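Local atomic coordinates of poly(ADP-ribose) glycohydrolase (Thermomonospora curvata, PDB entry 3SIG), a protein that hydrolyses the ribose-ribose glycosidic bonds of poly(ADP-ribose), releasing ADP-ribose. Residues H2-I14 and F104-R117. Residues are numbered along the deposited sequence; the frame is centred on the assembly and turned at random.
With AR6 ([(2R,3S,4R,5R)-5-(6-aminopurin-9-yl)-3,4-dihydroxy-oxolan-2-yl]methyl [hydroxy-[[(2R,3S,4R,5S)-3,4,5-trihydroxyoxolan-2-yl]methoxy]phosphoryl] hydrogen phosphate), chain B.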
# COMPACT_ATOMS: atom_id res chain seq x y z
N HIS A 2 11.66 -6.49 18.92
CA HIS A 2 11.41 -7.87 19.28
C HIS A 2 9.92 -8.19 19.27
O HIS A 2 9.51 -9.26 18.84
CB HIS A 2 12.06 -8.18 20.62
CG HIS A 2 13.55 -8.25 20.55
ND1 HIS A 2 14.38 -7.45 21.31
CD2 HIS A 2 14.37 -9.00 19.77
CE1 HIS A 2 15.64 -7.72 21.02
NE2 HIS A 2 15.66 -8.66 20.09
N SER A 3 9.10 -7.27 19.75
CA SER A 3 7.67 -7.52 19.76
C SER A 3 7.11 -7.58 18.34
O SER A 3 6.23 -8.38 18.05
CB SER A 3 6.92 -6.45 20.54
OG SER A 3 7.45 -5.17 20.30
N ARG A 4 7.57 -6.69 17.46
CA ARG A 4 7.21 -6.74 16.05
C ARG A 4 7.65 -8.05 15.40
O ARG A 4 6.90 -8.63 14.63
CB ARG A 4 7.77 -5.54 15.27
CG ARG A 4 7.08 -4.22 15.61
CD ARG A 4 7.57 -3.07 14.74
NE ARG A 4 8.98 -2.77 14.91
CZ ARG A 4 9.47 -1.85 15.72
NH1 ARG A 4 8.66 -1.12 16.49
NH2 ARG A 4 10.79 -1.66 15.76
N ARG A 5 8.84 -8.54 15.72
CA ARG A 5 9.31 -9.80 15.17
C ARG A 5 8.39 -10.94 15.62
O ARG A 5 8.04 -11.83 14.83
CB ARG A 5 10.77 -10.02 15.59
CG ARG A 5 11.41 -11.24 15.00
CD ARG A 5 12.84 -11.40 15.53
NE ARG A 5 13.32 -12.78 15.39
CZ ARG A 5 14.32 -13.31 16.09
NH1 ARG A 5 14.97 -12.58 16.99
NH2 ARG A 5 14.68 -14.57 15.89
N ALA A 6 8.00 -10.95 16.90
CA ALA A 6 7.11 -11.98 17.42
C ALA A 6 5.75 -11.94 16.73
O ALA A 6 5.20 -12.98 16.38
CB ALA A 6 6.95 -11.84 18.94
N ILE A 7 5.20 -10.75 16.56
CA ILE A 7 3.93 -10.60 15.87
C ILE A 7 4.01 -11.09 14.42
O ILE A 7 3.15 -11.85 13.96
CB ILE A 7 3.47 -9.14 15.91
CG1 ILE A 7 3.04 -8.80 17.35
CG2 ILE A 7 2.32 -8.94 14.96
CD1 ILE A 7 2.82 -7.33 17.55
N ALA A 8 5.08 -10.72 13.73
CA ALA A 8 5.29 -11.21 12.37
C ALA A 8 5.32 -12.72 12.29
O ALA A 8 4.68 -13.30 11.41
CB ALA A 8 6.55 -10.65 11.80
N ALA A 9 6.04 -13.38 13.20
CA ALA A 9 6.09 -14.82 13.18
C ALA A 9 4.71 -15.42 13.45
O ALA A 9 4.35 -16.45 12.89
CB ALA A 9 7.13 -15.32 14.20
N GLU A 10 3.98 -14.82 14.38
CA GLU A 10 2.63 -15.31 14.69
C GLU A 10 1.73 -15.19 13.44
O GLU A 10 0.96 -16.10 13.14
CB GLU A 10 2.01 -14.52 15.83
CG GLU A 10 0.66 -15.08 16.26
CD GLU A 10 0.02 -14.29 17.38
OE1 GLU A 10 -0.35 -13.13 17.17
OE2 GLU A 10 -0.13 -14.86 18.48
N THR A 11 1.86 -14.09 12.72
CA THR A 11 1.07 -13.91 11.51
C THR A 11 1.42 -14.98 10.47
O THR A 11 0.53 -15.58 9.86
CB THR A 11 1.26 -12.52 10.96
OG1 THR A 11 0.64 -11.62 11.87
CG2 THR A 11 0.62 -12.36 9.56
N VAL A 12 2.70 -15.26 10.27
CA VAL A 12 3.05 -16.35 9.38
C VAL A 12 2.46 -17.69 9.83
O VAL A 12 2.00 -18.44 8.98
CB VAL A 12 4.57 -16.44 9.24
CG1 VAL A 12 4.97 -17.79 8.59
CG2 VAL A 12 5.06 -15.26 8.43
N GLU A 13 2.46 -17.98 11.13
CA GLU A 13 1.82 -19.20 11.66
C GLU A 13 0.32 -19.22 11.33
O GLU A 13 -0.23 -20.23 10.91
CB GLU A 13 2.01 -19.33 13.19
CG GLU A 13 1.26 -20.54 13.79
CD GLU A 13 1.43 -20.72 15.31
OE1 GLU A 13 2.26 -20.03 15.92
OE2 GLU A 13 0.71 -21.57 15.89
N ILE A 14 -0.31 -18.08 11.53
CA ILE A 14 -1.75 -17.93 11.27
C ILE A 14 -2.04 -18.20 9.81
O ILE A 14 -3.01 -18.91 9.47
CB ILE A 14 -2.24 -16.53 11.71
CG1 ILE A 14 -2.34 -16.48 13.22
CG2 ILE A 14 -3.58 -16.20 11.07
CD1 ILE A 14 -2.47 -15.09 13.75
N PHE A 104 9.48 -7.28 7.53
CA PHE A 104 8.58 -7.49 8.64
C PHE A 104 9.04 -8.59 9.56
O PHE A 104 8.87 -8.48 10.78
CB PHE A 104 7.11 -7.64 8.20
CG PHE A 104 6.69 -9.01 7.73
CD1 PHE A 104 7.17 -9.55 6.54
CD2 PHE A 104 5.72 -9.70 8.43
CE1 PHE A 104 6.73 -10.79 6.11
CE2 PHE A 104 5.26 -10.92 8.00
CZ PHE A 104 5.77 -11.47 6.84
N LEU A 105 9.59 -9.68 9.01
CA LEU A 105 10.00 -10.81 9.84
C LEU A 105 11.21 -10.53 10.69
O LEU A 105 11.44 -11.25 11.66
CB LEU A 105 10.14 -12.07 9.00
CG LEU A 105 8.78 -12.68 8.61
CD1 LEU A 105 8.93 -13.57 7.36
CD2 LEU A 105 8.14 -13.42 9.74
N SER A 106 11.98 -9.50 10.36
CA SER A 106 13.07 -9.07 11.23
C SER A 106 12.63 -8.01 12.23
O SER A 106 13.45 -7.45 12.96
CB SER A 106 14.18 -8.48 10.37
OG SER A 106 14.64 -9.41 9.41
N GLY A 107 11.35 -7.67 12.21
CA GLY A 107 10.83 -6.67 13.13
C GLY A 107 11.01 -5.23 12.70
O GLY A 107 10.91 -4.31 13.52
N ALA A 108 11.28 -5.01 11.42
CA ALA A 108 11.41 -3.63 10.92
C ALA A 108 10.08 -2.90 11.03
O ALA A 108 9.01 -3.52 11.04
CB ALA A 108 11.91 -3.61 9.48
N HIS A 109 10.15 -1.58 11.10
CA HIS A 109 9.00 -0.73 11.37
C HIS A 109 8.83 0.35 10.31
O HIS A 109 9.50 1.38 10.33
CB HIS A 109 9.22 -0.05 12.71
CG HIS A 109 8.05 0.74 13.21
ND1 HIS A 109 6.74 0.41 12.96
CD2 HIS A 109 8.01 1.84 14.01
CE1 HIS A 109 5.94 1.27 13.56
NE2 HIS A 109 6.69 2.15 14.21
N ALA A 110 7.94 0.09 9.37
CA ALA A 110 7.52 1.02 8.34
C ALA A 110 6.14 0.55 7.86
O ALA A 110 5.58 -0.40 8.41
CB ALA A 110 8.54 1.09 7.21
N GLN A 111 5.58 1.23 6.89
CA GLN A 111 4.19 0.98 6.52
C GLN A 111 3.95 -0.42 5.98
O GLN A 111 3.02 -1.12 6.39
CB GLN A 111 3.67 2.04 5.54
CG GLN A 111 2.19 1.99 5.24
CD GLN A 111 1.90 1.52 3.83
OE1 GLN A 111 2.71 0.85 3.17
NE2 GLN A 111 0.71 1.85 3.35
N GLU A 112 4.78 -0.87 5.05
CA GLU A 112 4.59 -2.18 4.46
C GLU A 112 4.66 -3.26 5.52
O GLU A 112 3.89 -4.21 5.52
CB GLU A 112 5.62 -2.47 3.36
CG GLU A 112 5.45 -3.92 2.82
CD GLU A 112 6.23 -4.24 1.57
OE1 GLU A 112 7.33 -3.67 1.38
OE2 GLU A 112 5.75 -5.13 0.80
N GLU A 113 5.63 -3.17 6.41
CA GLU A 113 5.78 -4.17 7.47
C GLU A 113 4.52 -4.25 8.33
O GLU A 113 4.11 -5.33 8.74
CB GLU A 113 7.01 -3.89 8.32
CG GLU A 113 8.34 -4.13 7.58
CD GLU A 113 8.85 -2.97 6.74
OE1 GLU A 113 8.15 -1.95 6.60
OE2 GLU A 113 9.97 -3.11 6.21
N GLY A 114 3.94 -3.10 8.64
CA GLY A 114 2.69 -3.12 9.39
C GLY A 114 1.58 -3.82 8.62
O GLY A 114 0.80 -4.59 9.19
N LEU A 115 1.51 -3.58 7.32
CA LEU A 115 0.49 -4.29 6.53
C LEU A 115 0.75 -5.80 6.58
O LEU A 115 -0.18 -6.60 6.77
CB LEU A 115 0.53 -3.83 5.07
CG LEU A 115 0.29 -2.34 4.84
CD1 LEU A 115 0.35 -2.00 3.38
CD2 LEU A 115 -1.02 -1.83 5.48
N ALA A 116 2.01 -6.20 6.44
CA ALA A 116 2.35 -7.61 6.43
C ALA A 116 2.13 -8.29 7.80
O ALA A 116 1.79 -9.46 7.86
CB ALA A 116 3.81 -7.80 5.95
N ARG A 117 2.29 -7.55 8.88
CA ARG A 117 2.06 -8.12 10.19
C ARG A 117 0.58 -8.29 10.45
O ARG A 117 0.18 -9.04 11.34
CB ARG A 117 2.60 -7.20 11.28
CG ARG A 117 4.12 -7.24 11.47
CD ARG A 117 4.62 -6.66 12.81
NE ARG A 117 4.07 -5.35 13.05
CZ ARG A 117 4.53 -4.22 12.55
NH1 ARG A 117 5.61 -4.19 11.79
NH2 ARG A 117 3.87 -3.10 12.78
N1 AR6 B . 0.06 4.43 7.78
C2 AR6 B . 0.09 5.60 7.16
N3 AR6 B . 1.19 6.38 6.96
C4 AR6 B . 2.33 5.83 7.46
C5 AR6 B . 2.35 4.56 8.13
C6 AR6 B . 1.16 3.90 8.25
N6 AR6 B . 1.11 2.68 8.92
N7 AR6 B . 3.73 4.33 8.48
C8 AR6 B . 4.39 5.36 8.09
N9 AR6 B . 3.64 6.31 7.47
PA AR6 B . 7.32 4.39 4.59
PB AR6 B . 8.47 4.47 1.84
C1' AR6 B . 3.98 7.59 6.85
O1A AR6 B . 8.59 4.95 5.11
O1B AR6 B . 7.71 4.25 0.55
C1D AR6 B . 9.56 -0.33 3.98
O1D AR6 B . 10.60 -0.97 4.66
C2' AR6 B . 5.22 8.24 7.42
O2' AR6 B . 5.08 9.63 7.42
O2A AR6 B . 6.83 3.09 5.17
O2B AR6 B . 9.17 5.77 2.05
C2D AR6 B . 9.36 -1.04 2.70
O2D AR6 B . 9.28 -2.42 2.75
C3' AR6 B . 6.26 7.84 6.44
O3' AR6 B . 7.30 8.76 6.35
O3A AR6 B . 7.39 4.28 3.00
C3D AR6 B . 10.21 -0.33 1.74
O3D AR6 B . 11.45 -0.99 1.82
C4' AR6 B . 5.53 7.72 5.13
O4' AR6 B . 4.18 7.49 5.46
C4D AR6 B . 10.25 1.05 2.28
O4D AR6 B . 9.96 0.99 3.67
C5' AR6 B . 6.04 6.65 4.18
O5' AR6 B . 6.07 5.38 4.82
C5D AR6 B . 9.29 2.01 1.59
O5D AR6 B . 9.52 3.31 2.09
O HOH W 1 9.78 -13.07 12.91
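Arg4 reaches off the first turns of the N-terminal helix and lays its guanidinium almost flat on the His109 ring, planes 9° apart and centres 4.5 Å apart. His109 CB sits against the middle of the guanidinium face, and Arg4 NH1 lies over the His109 ring, toward its rim. The sharp bend of Arg4 at chi3 (-62°) turns NE to Gly107 O, giving a nearly straight 2.8 Å hydrogen bond, in the guanidinium plane but well above the carbonyl plane. A second arginine packs against it: Arg4 CD rests on one face of the Arg117 guanidinium, 3.7 Å from Arg117 NH1, while Gly114 CA covers the opposite face. The planes are turned 58° apart, and the CD methylene on the Arg117 face keeps the two like charges out of contact.

Further along the helix, Ala8 CB presses on the Phe104 carbonyl O (3.3 Å) and on CD2 of its ring (3.6 Å), and Leu105 CD2 wedges between Ala8 CB and Val12 CG2. One water donates to both Arg5 O and Leu105 O. Thr11 OG1 gives a 2.7 Å hydrogen bond to Arg117 O, which also accepts from Arg157 NE on strand 147-157.

Shortening Arg4 to an alanine is likely to leave Gly107 O without this donor and strip one face each of His109 and Arg117, letting the His109 ring turn more easily.

Just beyond His109, the 111-118 helix starts at the ADP-ribose: Gln111 N binds phosphate oxygen O2A, while Glu112 OE1 and Glu113 OE2 accept from ribose hydroxyls O2D and O1D. Polar grips at each end and apolar side chains between tie the N-terminal helix to the segment whose other side carries the glutamates that bind ADP-ribose in this macrodomain-like fold.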